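Local coordinates for protein D-glycero-D-manno-heptose 1-phosphate kinase (Bacteroides thetaiotaomicron, PDB 3K85) that probably transfers phosphate from ATP to a heptose-type sugar substrate, as a bacterial kinase of the GHMP family, at residues G30-A35 against N170-L175; G13-G18 against K236-D241; D20-S25 against G156-Q161; G136-S141 against A164-F169. One frame throughout, in Å; residues are numbered along the deposited sequence.

Contact 1 (G30-A35 against N170-L175)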
loop_
_atom_site.group_PDB
_atom_site.type_symbol
_atom_site.label_atom_id
_atom_site.label_comp_id
_atom_site.label_asym_id
_atom_site.label_seq_id
_atom_site.Cartn_x
_atom_site.Cartn_y
_atom_site.Cartn_z
ATOM N N GLY A 30 3.730 1.225 -19.011
ATOM C CA GLY A 30 4.849 0.896 -18.140
ATOM C C GLY A 30 4.482 0.351 -16.767
ATOM O O GLY A 30 3.366 0.543 -16.275
ATOM N N LEU A 31 5.436 -0.341 -16.151
ATOM C CA LEU A 31 5.239 -0.908 -14.825
ATOM C C LEU A 31 6.523 -0.751 -14.027
ATOM O O LEU A 31 7.601 -1.152 -14.474
ATOM C CB LEU A 31 4.836 -2.387 -14.922
ATOM C CG LEU A 31 3.399 -2.620 -15.391
ATOM C CD1 LEU A 31 3.117 -4.108 -15.477
ATOM C CD2 LEU A 31 2.432 -1.951 -14.432
ATOM N N ILE A 32 6.402 -0.154 -12.846
ATOM C CA ILE A 32 7.557 0.079 -12.005
ATOM C C ILE A 32 7.408 -0.205 -10.518
ATOM O O ILE A 32 6.406 0.143 -9.887
ATOM C CB ILE A 32 8.038 1.529 -12.169
ATOM C CG1 ILE A 32 8.897 1.624 -13.430
ATOM C CG2 ILE A 32 8.804 1.987 -10.922
ATOM C CD1 ILE A 32 9.521 2.958 -13.650
ATOM N N LEU A 33 8.432 -0.838 -9.958
ATOM C CA LEU A 33 8.466 -1.116 -8.532
ATOM C C LEU A 33 9.726 -0.459 -8.006
ATOM O O LEU A 33 10.832 -0.888 -8.319
ATOM C CB LEU A 33 8.529 -2.618 -8.249
ATOM C CG LEU A 33 8.461 -2.927 -6.747
ATOM C CD1 LEU A 33 7.097 -2.523 -6.220
ATOM C CD2 LEU A 33 8.693 -4.403 -6.498
ATOM N N ASN A 34 9.560 0.602 -7.229
ATOM C CA ASN A 34 10.706 1.294 -6.651
ATOM C C ASN A 34 10.430 1.664 -5.193
ATOM O O ASN A 34 9.298 1.569 -4.702
ATOM C CB ASN A 34 11.065 2.551 -7.464
ATOM C CG ASN A 34 9.912 3.527 -7.580
ATOM O OD1 ASN A 34 9.037 3.582 -6.717
ATOM N ND2 ASN A 34 9.914 4.318 -8.655
ATOM N N ALA A 35 11.470 2.106 -4.507
ATOM C CA ALA A 35 11.337 2.436 -3.095
ATOM C C ALA A 35 12.319 3.514 -2.700
ATOM O O ALA A 35 13.492 3.436 -3.052
ATOM C CB ALA A 35 11.582 1.183 -2.264
ATOM N N ASN A 170 6.478 1.727 -3.884
ATOM C CA ASN A 170 5.395 2.005 -4.819
ATOM C C ASN A 170 5.436 1.092 -6.055
ATOM O O ASN A 170 6.502 0.646 -6.484
ATOM C CB ASN A 170 5.454 3.481 -5.253
ATOM C CG ASN A 170 5.089 4.442 -4.125
ATOM O OD1 ASN A 170 5.815 5.400 -3.836
ATOM N ND2 ASN A 170 3.946 4.196 -3.486
ATOM N N TYR A 171 4.257 0.782 -6.582
ATOM C CA TYR A 171 4.112 -0.021 -7.795
ATOM C C TYR A 171 3.363 0.971 -8.662
ATOM O O TYR A 171 2.183 1.242 -8.437
ATOM C CB TYR A 171 3.256 -1.248 -7.536
ATOM C CG TYR A 171 3.048 -2.152 -8.733
ATOM C CD1 TYR A 171 4.044 -3.030 -9.147
ATOM C CD2 TYR A 171 1.823 -2.181 -9.409
ATOM C CE1 TYR A 171 3.832 -3.926 -10.196
ATOM C CE2 TYR A 171 1.601 -3.067 -10.456
ATOM C CZ TYR A 171 2.614 -3.937 -10.842
ATOM O OH TYR A 171 2.420 -4.815 -11.879
HETATM N N MSE A 172 4.068 1.541 -9.626
HETATM C CA MSE A 172 3.501 2.559 -10.496
HETATM C C MSE A 172 3.113 2.040 -11.863
HETATM O O MSE A 172 3.833 1.247 -12.481
HETATM C CB MSE A 172 4.499 3.705 -10.658
HETATM C CG MSE A 172 5.232 4.045 -9.371
HETATM SE SE MSE A 172 6.411 5.572 -9.497
HETATM C CE MSE A 172 6.002 6.390 -7.766
ATOM N N GLU A 173 1.960 2.500 -12.330
ATOM C CA GLU A 173 1.459 2.112 -13.635
ATOM C C GLU A 173 1.521 3.348 -14.512
ATOM O O GLU A 173 0.816 4.322 -14.272
ATOM C CB GLU A 173 0.021 1.601 -13.514
ATOM C CG GLU A 173 -0.072 0.224 -12.873
ATOM C CD GLU A 173 -1.500 -0.195 -12.545
ATOM O OE1 GLU A 173 -2.024 0.223 -11.489
ATOM O OE2 GLU A 173 -2.105 -0.945 -13.349
ATOM N N PHE A 174 2.414 3.318 -15.493
ATOM C CA PHE A 174 2.574 4.419 -16.429
ATOM C C PHE A 174 1.854 3.931 -17.669
ATOM O O PHE A 174 2.442 3.335 -18.579
ATOM C CB PHE A 174 4.055 4.665 -16.694
ATOM C CG PHE A 174 4.797 5.167 -15.485
ATOM C CD1 PHE A 174 4.656 6.489 -15.070
ATOM C CD2 PHE A 174 5.585 4.305 -14.727
ATOM C CE1 PHE A 174 5.286 6.949 -13.919
ATOM C CE2 PHE A 174 6.221 4.754 -13.568
ATOM C CZ PHE A 174 6.071 6.079 -13.163
ATOM N N LEU A 175 0.551 4.174 -17.657
ATOM C CA LEU A 175 -0.352 3.753 -18.706
ATOM C C LEU A 175 -0.171 4.466 -20.036
ATOM O O LEU A 175 0.501 5.496 -20.129
ATOM C CB LEU A 175 -1.787 3.922 -18.206
ATOM C CG LEU A 175 -2.006 3.212 -16.863
ATOM C CD1 LEU A 175 -3.314 3.650 -16.229
ATOM C CD2 LEU A 175 -1.973 1.708 -17.081
#

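Contact 2 (G13-G18 against K236-D241)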
loop_
_atom_site.group_PDB
_atom_site.type_symbol
_atom_site.label_atom_id
_atom_site.label_comp_id
_atom_site.label_asym_id
_atom_site.label_seq_id
_atom_site.Cartn_x
_atom_site.Cartn_y
_atom_site.Cartn_z
ATOM N N GLY A 13 15.757 1.656 -7.872
ATOM C CA GLY A 13 14.901 1.115 -8.908
ATOM C C GLY A 13 14.908 -0.385 -8.722
ATOM O O GLY A 13 15.835 -1.068 -9.160
ATOM N N LEU A 14 13.885 -0.910 -8.067
ATOM C CA LEU A 14 13.838 -2.339 -7.827
ATOM C C LEU A 14 13.549 -3.142 -9.081
ATOM O O LEU A 14 14.170 -4.180 -9.297
ATOM C CB LEU A 14 12.822 -2.656 -6.726
ATOM C CG LEU A 14 13.203 -1.995 -5.392
ATOM C CD1 LEU A 14 12.170 -2.284 -4.335
ATOM C CD2 LEU A 14 14.566 -2.503 -4.956
ATOM N N ALA A 15 12.627 -2.670 -9.917
ATOM C CA ALA A 15 12.282 -3.399 -11.139
ATOM C C ALA A 15 11.424 -2.608 -12.121
ATOM O O ALA A 15 10.733 -1.656 -11.743
ATOM C CB ALA A 15 11.575 -4.695 -10.787
ATOM N N GLY A 16 11.474 -3.030 -13.386
ATOM C CA GLY A 16 10.701 -2.393 -14.435
ATOM C C GLY A 16 11.370 -1.156 -14.988
ATOM O O GLY A 16 10.821 -0.479 -15.860
ATOM N N GLY A 17 12.560 -0.860 -14.485
ATOM C CA GLY A 17 13.274 0.319 -14.934
ATOM C C GLY A 17 13.356 0.428 -16.443
ATOM O O GLY A 17 13.904 -0.449 -17.110
ATOM N N GLY A 18 12.800 1.499 -16.990
ATOM C CA GLY A 18 12.846 1.692 -18.426
ATOM C C GLY A 18 11.473 1.691 -19.054
ATOM O O GLY A 18 11.230 2.420 -20.019
ATOM N N LYS A 236 9.460 -5.079 -17.976
ATOM C CA LYS A 236 8.143 -4.659 -17.512
ATOM C C LYS A 236 7.550 -5.803 -16.681
ATOM O O LYS A 236 7.023 -5.589 -15.590
ATOM C CB LYS A 236 7.231 -4.365 -18.706
ATOM C CG LYS A 236 5.765 -4.134 -18.338
ATOM C CD LYS A 236 4.891 -3.924 -19.571
ATOM C CE LYS A 236 3.462 -3.544 -19.183
ATOM N NZ LYS A 236 2.663 -3.040 -20.349
ATOM N N GLN A 237 7.658 -7.021 -17.205
ATOM C CA GLN A 237 7.129 -8.205 -16.538
ATOM C C GLN A 237 7.757 -8.415 -15.172
ATOM O O GLN A 237 7.076 -8.775 -14.218
ATOM C CB GLN A 237 7.377 -9.451 -17.388
ATOM C CG GLN A 237 6.850 -10.742 -16.774
ATOM C CD GLN A 237 5.355 -10.690 -16.545
ATOM O OE1 GLN A 237 4.606 -10.206 -17.396
ATOM N NE2 GLN A 237 4.908 -11.188 -15.398
ATOM N N SER A 238 9.066 -8.205 -15.100
ATOM C CA SER A 238 9.800 -8.372 -13.860
ATOM C C SER A 238 9.190 -7.511 -12.749
ATOM O O SER A 238 9.186 -7.908 -11.586
ATOM C CB SER A 238 11.295 -8.029 -14.063
ATOM O OG SER A 238 11.533 -6.643 -14.301
ATOM N N ALA A 239 8.662 -6.346 -13.106
ATOM C CA ALA A 239 8.056 -5.476 -12.108
ATOM C C ALA A 239 6.913 -6.240 -11.451
ATOM O O ALA A 239 6.731 -6.177 -10.236
ATOM C CB ALA A 239 7.544 -4.190 -12.751
ATOM N N ILE A 240 6.152 -6.969 -12.261
ATOM C CA ILE A 240 5.043 -7.757 -11.741
ATOM C C ILE A 240 5.556 -8.902 -10.857
ATOM O O ILE A 240 5.045 -9.116 -9.759
ATOM C CB ILE A 240 4.190 -8.352 -12.881
ATOM C CG1 ILE A 240 3.503 -7.223 -13.653
ATOM C CG2 ILE A 240 3.144 -9.317 -12.312
ATOM C CD1 ILE A 240 2.673 -7.709 -14.844
ATOM N N ASP A 241 6.569 -9.628 -11.328
ATOM C CA ASP A 241 7.117 -10.745 -10.554
ATOM C C ASP A 241 7.796 -10.263 -9.277
ATOM O O ASP A 241 7.737 -10.937 -8.255
ATOM C CB ASP A 241 8.135 -11.545 -11.377
ATOM C CG ASP A 241 7.614 -11.916 -12.759
ATOM O OD1 ASP A 241 6.417 -12.251 -12.876
ATOM O OD2 ASP A 241 8.411 -11.883 -13.729
HETATM O O HOH W 1 13.845 -4.195 -14.319
#

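Contact 3 (D20-S25 against G156-Q161)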
loop_
_atom_site.group_PDB
_atom_site.type_symbol
_atom_site.label_atom_id
_atom_site.label_comp_id
_atom_site.label_asym_id
_atom_site.label_seq_id
_atom_site.Cartn_x
_atom_site.Cartn_y
_atom_site.Cartn_z
ATOM N N ASP A 20 9.041 2.977 -18.039
ATOM C CA ASP A 20 8.412 4.260 -17.752
ATOM C C ASP A 20 8.750 5.345 -18.757
ATOM O O ASP A 20 8.139 6.411 -18.755
ATOM C CB ASP A 20 8.824 4.736 -16.360
ATOM C CG ASP A 20 10.332 4.831 -16.196
ATOM O OD1 ASP A 20 11.026 3.827 -16.478
ATOM O OD2 ASP A 20 10.821 5.909 -15.777
ATOM N N VAL A 21 9.725 5.071 -19.612
ATOM C CA VAL A 21 10.174 6.031 -20.610
ATOM C C VAL A 21 9.318 6.064 -21.864
ATOM O O VAL A 21 8.919 5.020 -22.383
ATOM C CB VAL A 21 11.618 5.718 -21.038
ATOM C CG1 VAL A 21 12.069 6.696 -22.108
ATOM C CG2 VAL A 21 12.543 5.762 -19.822
ATOM N N SER A 22 9.034 7.265 -22.353
ATOM C CA SER A 22 8.258 7.417 -23.581
ATOM C C SER A 22 9.221 7.215 -24.756
ATOM O O SER A 22 10.416 7.490 -24.642
ATOM C CB SER A 22 7.629 8.816 -23.672
ATOM O OG SER A 22 6.653 9.026 -22.665
ATOM N N PRO A 23 8.708 6.743 -25.902
ATOM C CA PRO A 23 7.298 6.407 -26.115
ATOM C C PRO A 23 6.886 5.038 -25.585
ATOM O O PRO A 23 5.697 4.736 -25.532
ATOM C CB PRO A 23 7.159 6.483 -27.630
ATOM C CG PRO A 23 8.480 5.913 -28.079
ATOM C CD PRO A 23 9.471 6.620 -27.160
ATOM N N TYR A 24 7.850 4.210 -25.192
ATOM C CA TYR A 24 7.503 2.875 -24.708
ATOM C C TYR A 24 6.370 2.862 -23.677
ATOM O O TYR A 24 5.487 2.009 -23.748
ATOM C CB TYR A 24 8.715 2.146 -24.115
ATOM C CG TYR A 24 8.369 0.720 -23.710
ATOM C CD1 TYR A 24 8.638 -0.359 -24.558
ATOM C CD2 TYR A 24 7.678 0.462 -22.523
ATOM C CE1 TYR A 24 8.219 -1.654 -24.237
ATOM C CE2 TYR A 24 7.254 -0.819 -22.193
ATOM C CZ TYR A 24 7.526 -1.873 -23.054
ATOM O OH TYR A 24 7.095 -3.139 -22.718
ATOM N N SER A 25 6.387 3.784 -22.716
ATOM C CA SER A 25 5.327 3.802 -21.716
ATOM C C SER A 25 3.974 4.121 -22.345
ATOM O O SER A 25 2.946 3.573 -21.946
ATOM C CB SER A 25 5.635 4.820 -20.603
ATOM O OG SER A 25 5.484 6.162 -21.029
ATOM N N GLY A 156 14.661 11.731 -19.865
ATOM C CA GLY A 156 14.531 10.707 -18.840
ATOM C C GLY A 156 13.129 10.145 -18.658
ATOM O O GLY A 156 12.184 10.572 -19.332
ATOM N N GLY A 157 13.001 9.186 -17.735
ATOM C CA GLY A 157 11.719 8.558 -17.450
ATOM C C GLY A 157 10.792 9.339 -16.528
ATOM O O GLY A 157 10.884 10.561 -16.420
ATOM N N LYS A 158 9.896 8.636 -15.842
ATOM C CA LYS A 158 8.948 9.309 -14.963
ATOM C C LYS A 158 8.970 8.784 -13.532
ATOM O O LYS A 158 8.538 9.466 -12.606
ATOM C CB LYS A 158 7.528 9.155 -15.517
ATOM C CG LYS A 158 7.396 9.426 -17.017
ATOM C CD LYS A 158 6.011 9.045 -17.522
ATOM C CE LYS A 158 5.898 9.143 -19.052
ATOM N NZ LYS A 158 6.689 8.097 -19.778
ATOM N N GLN A 159 9.479 7.578 -13.345
ATOM C CA GLN A 159 9.487 6.990 -12.017
ATOM C C GLN A 159 10.104 7.863 -10.916
ATOM O O GLN A 159 9.561 7.931 -9.806
ATOM C CB GLN A 159 10.151 5.607 -12.047
ATOM C CG GLN A 159 11.652 5.602 -12.251
ATOM C CD GLN A 159 12.253 4.268 -11.886
ATOM O OE1 GLN A 159 11.977 3.731 -10.812
ATOM N NE2 GLN A 159 13.081 3.720 -12.770
ATOM N N ASP A 160 11.204 8.545 -11.236
ATOM C CA ASP A 160 11.909 9.410 -10.288
ATOM C C ASP A 160 11.076 10.517 -9.665
ATOM O O ASP A 160 11.104 10.708 -8.451
ATOM C CB ASP A 160 13.135 10.051 -10.949
ATOM C CG ASP A 160 14.154 9.031 -11.397
ATOM O OD1 ASP A 160 13.914 7.813 -11.207
ATOM O OD2 ASP A 160 15.197 9.453 -11.944
ATOM N N GLN A 161 10.349 11.266 -10.477
ATOM C CA GLN A 161 9.545 12.343 -9.913
ATOM C C GLN A 161 8.493 11.820 -8.932
ATOM O O GLN A 161 8.304 12.372 -7.845
ATOM C CB GLN A 161 8.846 13.147 -11.019
ATOM C CG GLN A 161 9.767 14.051 -11.838
ATOM C CD GLN A 161 10.505 13.315 -12.946
ATOM O OE1 GLN A 161 10.531 12.088 -12.997
ATOM N NE2 GLN A 161 11.115 14.080 -13.845
#

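Contact 4 (G136-S141 against A164-F169)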
loop_
_atom_site.group_PDB
_atom_site.type_symbol
_atom_site.label_atom_id
_atom_site.label_comp_id
_atom_site.label_asym_id
_atom_site.label_seq_id
_atom_site.Cartn_x
_atom_site.Cartn_y
_atom_site.Cartn_z
ATOM N N GLY A 136 -0.831 18.728 -4.636
ATOM C CA GLY A 136 -0.664 17.494 -3.885
ATOM C C GLY A 136 0.313 16.547 -4.557
ATOM O O GLY A 136 0.997 16.926 -5.505
ATOM N N ASP A 137 0.377 15.306 -4.080
ATOM C CA ASP A 137 1.299 14.336 -4.653
ATOM C C ASP A 137 1.246 14.279 -6.170
ATOM O O ASP A 137 2.224 14.621 -6.837
ATOM C CB ASP A 137 1.041 12.938 -4.099
ATOM C CG ASP A 137 1.274 12.849 -2.612
ATOM O OD1 ASP A 137 2.176 13.545 -2.100
ATOM O OD2 ASP A 137 0.555 12.064 -1.955
ATOM N N TYR A 138 0.119 13.842 -6.723
ATOM C CA TYR A 138 0.010 13.740 -8.171
ATOM C C TYR A 138 0.402 15.008 -8.912
ATOM O O TYR A 138 1.184 14.948 -9.846
ATOM C CB TYR A 138 -1.398 13.282 -8.574
ATOM C CG TYR A 138 -1.558 11.776 -8.487
ATOM C CD1 TYR A 138 -1.017 10.945 -9.467
ATOM C CD2 TYR A 138 -2.219 11.182 -7.404
ATOM C CE1 TYR A 138 -1.129 9.540 -9.376
ATOM C CE2 TYR A 138 -2.343 9.782 -7.300
ATOM C CZ TYR A 138 -1.800 8.969 -8.289
ATOM O OH TYR A 138 -1.959 7.600 -8.212
ATOM N N GLU A 139 -0.122 16.153 -8.490
ATOM C CA GLU A 139 0.198 17.425 -9.138
ATOM C C GLU A 139 1.687 17.783 -9.053
ATOM O O GLU A 139 2.260 18.288 -10.012
ATOM C CB GLU A 139 -0.610 18.562 -8.517
ATOM C CG GLU A 139 -2.120 18.446 -8.666
ATOM C CD GLU A 139 -2.722 17.336 -7.808
ATOM O OE1 GLU A 139 -2.070 16.911 -6.823
ATOM O OE2 GLU A 139 -3.860 16.905 -8.111
ATOM N N THR A 140 2.301 17.522 -7.899
ATOM C CA THR A 140 3.712 17.826 -7.685
ATOM C C THR A 140 4.625 16.995 -8.577
ATOM O O THR A 140 5.578 17.511 -9.167
ATOM C CB THR A 140 4.089 17.606 -6.211
ATOM O OG1 THR A 140 3.424 18.591 -5.417
ATOM C CG2 THR A 140 5.585 17.718 -5.995
ATOM N N SER A 141 4.336 15.708 -8.682
ATOM C CA SER A 141 5.139 14.837 -9.515
ATOM C C SER A 141 5.065 15.293 -10.964
ATOM O O SER A 141 6.081 15.467 -11.628
ATOM C CB SER A 141 4.636 13.403 -9.411
ATOM O OG SER A 141 4.527 13.021 -8.054
ATOM N N ALA A 164 9.958 10.362 -5.496
ATOM C CA ALA A 164 10.324 11.428 -4.578
ATOM C C ALA A 164 9.138 12.053 -3.854
ATOM O O ALA A 164 9.197 12.279 -2.642
ATOM C CB ALA A 164 11.107 12.508 -5.321
ATOM N N ALA A 165 8.064 12.333 -4.588
ATOM C CA ALA A 165 6.889 12.962 -3.995
ATOM C C ALA A 165 5.997 12.032 -3.171
ATOM O O ALA A 165 5.385 12.466 -2.188
ATOM C CB ALA A 165 6.051 13.652 -5.095
ATOM N N PHE A 166 5.923 10.765 -3.573
ATOM C CA PHE A 166 5.081 9.789 -2.880
ATOM C C PHE A 166 5.732 9.081 -1.697
ATOM O O PHE A 166 5.117 8.994 -0.636
ATOM C CB PHE A 166 4.536 8.771 -3.884
ATOM C CG PHE A 166 3.417 9.314 -4.731
ATOM C CD1 PHE A 166 2.080 9.072 -4.393
ATOM C CD2 PHE A 166 3.694 10.104 -5.852
ATOM C CE1 PHE A 166 1.037 9.605 -5.161
ATOM C CE2 PHE A 166 2.662 10.640 -6.625
ATOM C CZ PHE A 166 1.326 10.390 -6.280
ATOM N N GLY A 167 6.955 8.576 -1.875
ATOM C CA GLY A 167 7.652 7.895 -0.792
ATOM C C GLY A 167 7.214 6.461 -0.560
ATOM O O GLY A 167 6.108 6.072 -0.960
ATOM N N GLY A 168 8.088 5.679 0.080
ATOM C CA GLY A 168 7.812 4.277 0.386
ATOM C C GLY A 168 8.032 3.301 -0.764
ATOM O O GLY A 168 8.783 3.595 -1.691
ATOM N N PHE A 169 7.412 2.118 -0.677
ATOM C CA PHE A 169 7.477 1.109 -1.741
ATOM C C PHE A 169 6.239 1.346 -2.635
ATOM O O PHE A 169 5.093 1.197 -2.192
ATOM C CB PHE A 169 7.415 -0.312 -1.170
ATOM C CG PHE A 169 8.704 -0.786 -0.570
ATOM C CD1 PHE A 169 9.465 -1.760 -1.208
ATOM C CD2 PHE A 169 9.173 -0.242 0.624
ATOM C CE1 PHE A 169 10.681 -2.181 -0.664
ATOM C CE2 PHE A 169 10.389 -0.658 1.174
ATOM C CZ PHE A 169 11.141 -1.625 0.529
#

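Contact 1 (G30-A35 against N170-L175)
N170 and N34 form one end of an antiparallel beta ladder between strands 30-37 and 169-175, neighbours in the large mixed sheet of this GHMP kinase. N170 N donates to N34 O at 2.9 Å, and N34 N returns a bond to N170 O. The same carbonyl oxygen, N170 O, has L33 CD1 against it at 3.2 Å. Y171, in a non-hydrogen-bonded pair with L33, has CG anti to its backbone N (chi1 -180°), which carries the ring along the face bearing L31 and L33. L33 CD1 meets the ring edge near its plane, and Y171 OH lies 3.7 Å from L31 CD1; K243 adds a cation-pi contact to this ring. M172, a selenomethionine, turns to the other face. Its N binds I32 O at 2.7 Å, while the M172 and N34 side chains cross at about a right angle, with M172 SE 3.8 Å from N34 ND2; that amide is hydrogen-bonded to Q159. E173 runs side by side with L31, its carboxylate bonded to N183. F174 N then reaches G30 O at 3.0 Å. The F174 ring presents its edge to I32 CB, with F174 CE2 3.8 Å from I32 CD1.

Contact 2 (G13-G18 against K236-D241)
With chi1 at 69°, S238 holds OG between its backbone N and carbonyl carbon, and this places the hydroxyl next to A15 and G16. S238 OG is 4.0 Å from A15 CB and 3.7 Å from G16 N, so it touches both residues without bonding to either directly. Instead a water joins the two segments: it accepts from G16 N at 2.8 Å and donates weakly to S238 OG at 3.4 Å. The stronger polar partner of S238 OG is I235 O, one turn back in its own helix. The apolar half of the contact is close and simple. A15 points its methyl at the helix backbone, where A15 CB meets A239 CA at 3.8 Å, and A239 CB in turn rests 4.0 Å from G16 CA. G16 has a positive phi (83°), and its lack of a side chain lets A239 come up against its backbone. On the same helix A15 also touches T242, while A239 packs on L31 of the neighbouring strand. Small residues thus bring helix 230-246 against the end of strand 4-15, just where L14 and A15 both face L33 in a classic beta bulge that leads into the glycine run G16-G18.

Contact 3 (D20-S25 against G156-Q161)
K158 and D20 build the tight part of this contact, each reaching past the other. The lysine is extended through chi3 and bends at chi4 (70°), which swings the ammonium in among three oxygens of segment 20-25. K158 NZ donates to S25 OG at 2.6 Å and to S22 OG at 3.0 Å; a third bond, to D20 O, is modelled so short that its length is doubtful. The D20 carboxylate does not meet this ammonium, D20 OD2 lying 6.2 Å from K158 NZ, but goes to the backbone. K158 occupies the N-cap position of helix 159-166, and D20 OD2 takes two amides at this helix start: K158 N at 2.9 Å, on the anti side, and Q159 N at 3.2 Å, from above the carboxylate plane in an almost straight bond (177°). The other oxygen, D20 OD1, accepts from G18 N, so both ends of the carboxylate are engaged and its rotation is restricted. Packing is sparser toward the partly exposed side. There V21 turns away from the helix start; of its side chain, V21 CG2 reaches G157 CA at 3.8 Å. S22, also partly exposed, is shared with D26, which bonds its hydroxyl.

Contact 4 (G136-S141 against A164-F169)
F166 and Y138 meet as a T-shaped aromatic pair, the edge of F166 directed at the face of Y138. Their planes stand at 75°, and the centroids are 5.0 Å apart. F166 CZ sits over the centre of the tyrosine ring, at nearly equal distances from its carbons; Y138 CD2 is 3.8 Å from it. A CH-pi contact acts on the phenylalanine ring itself: D137 CB lies over one of its faces, 3.6 Å from the centroid and displaced toward the rim. F166 CG stands anti to its own carbonyl carbon (chi1 -76°), which puts the ring with D137 CB over that face and S141 OG at its edge, near the ring plane and 3.3 Å from F166 CE2. In the fold, these contacts join the first turn of helix 137-151 to the last turn of helix 159-166, both in the N-terminal GHMP kinase region, just before G167 leaves helical geometry with positive phi. A165 CB packs against T140 CG2 (4.2 Å) and also lies 3.4 Å from S141 OG. Two hydroxyls are held at the start of helix 137-151. T140 OG1 donates to G136 O at 2.9 Å and S141 OG to D137 O at 3.1 Å; each carbonyl also takes the backbone N of the same residue, so two bonds hold it. Beyond the two segments, Y138 OH bonds V182 N. From the second subunit, K188 forms a salt bridge with D137 OD2 and K248 makes a cation-pi contact with Y138.

In the fold
Along the chain the first segments come in the order contacts 2, 3, 1 and 4. Contacts 1 and 2 lie closest, with centres about 8 Å apart, because strands 30-37 and 4-15 are neighbours in one sheet and L33 O bonds A15 N. Contact 2 brings helix 230-246 to the sheet face bearing L31 and L33. Contact 3, about 10 Å from contact 1, sets the start of helix 159-166 on the face bearing I32 and N34, where I32 packs on both D20 and Q159. Contact 4 joins that helix to helix 137-151 and reaches the second subunit, before the chain enters strand 169-175 of contact 1. Contacts 2 and 4 are farthest apart, about 19 Å.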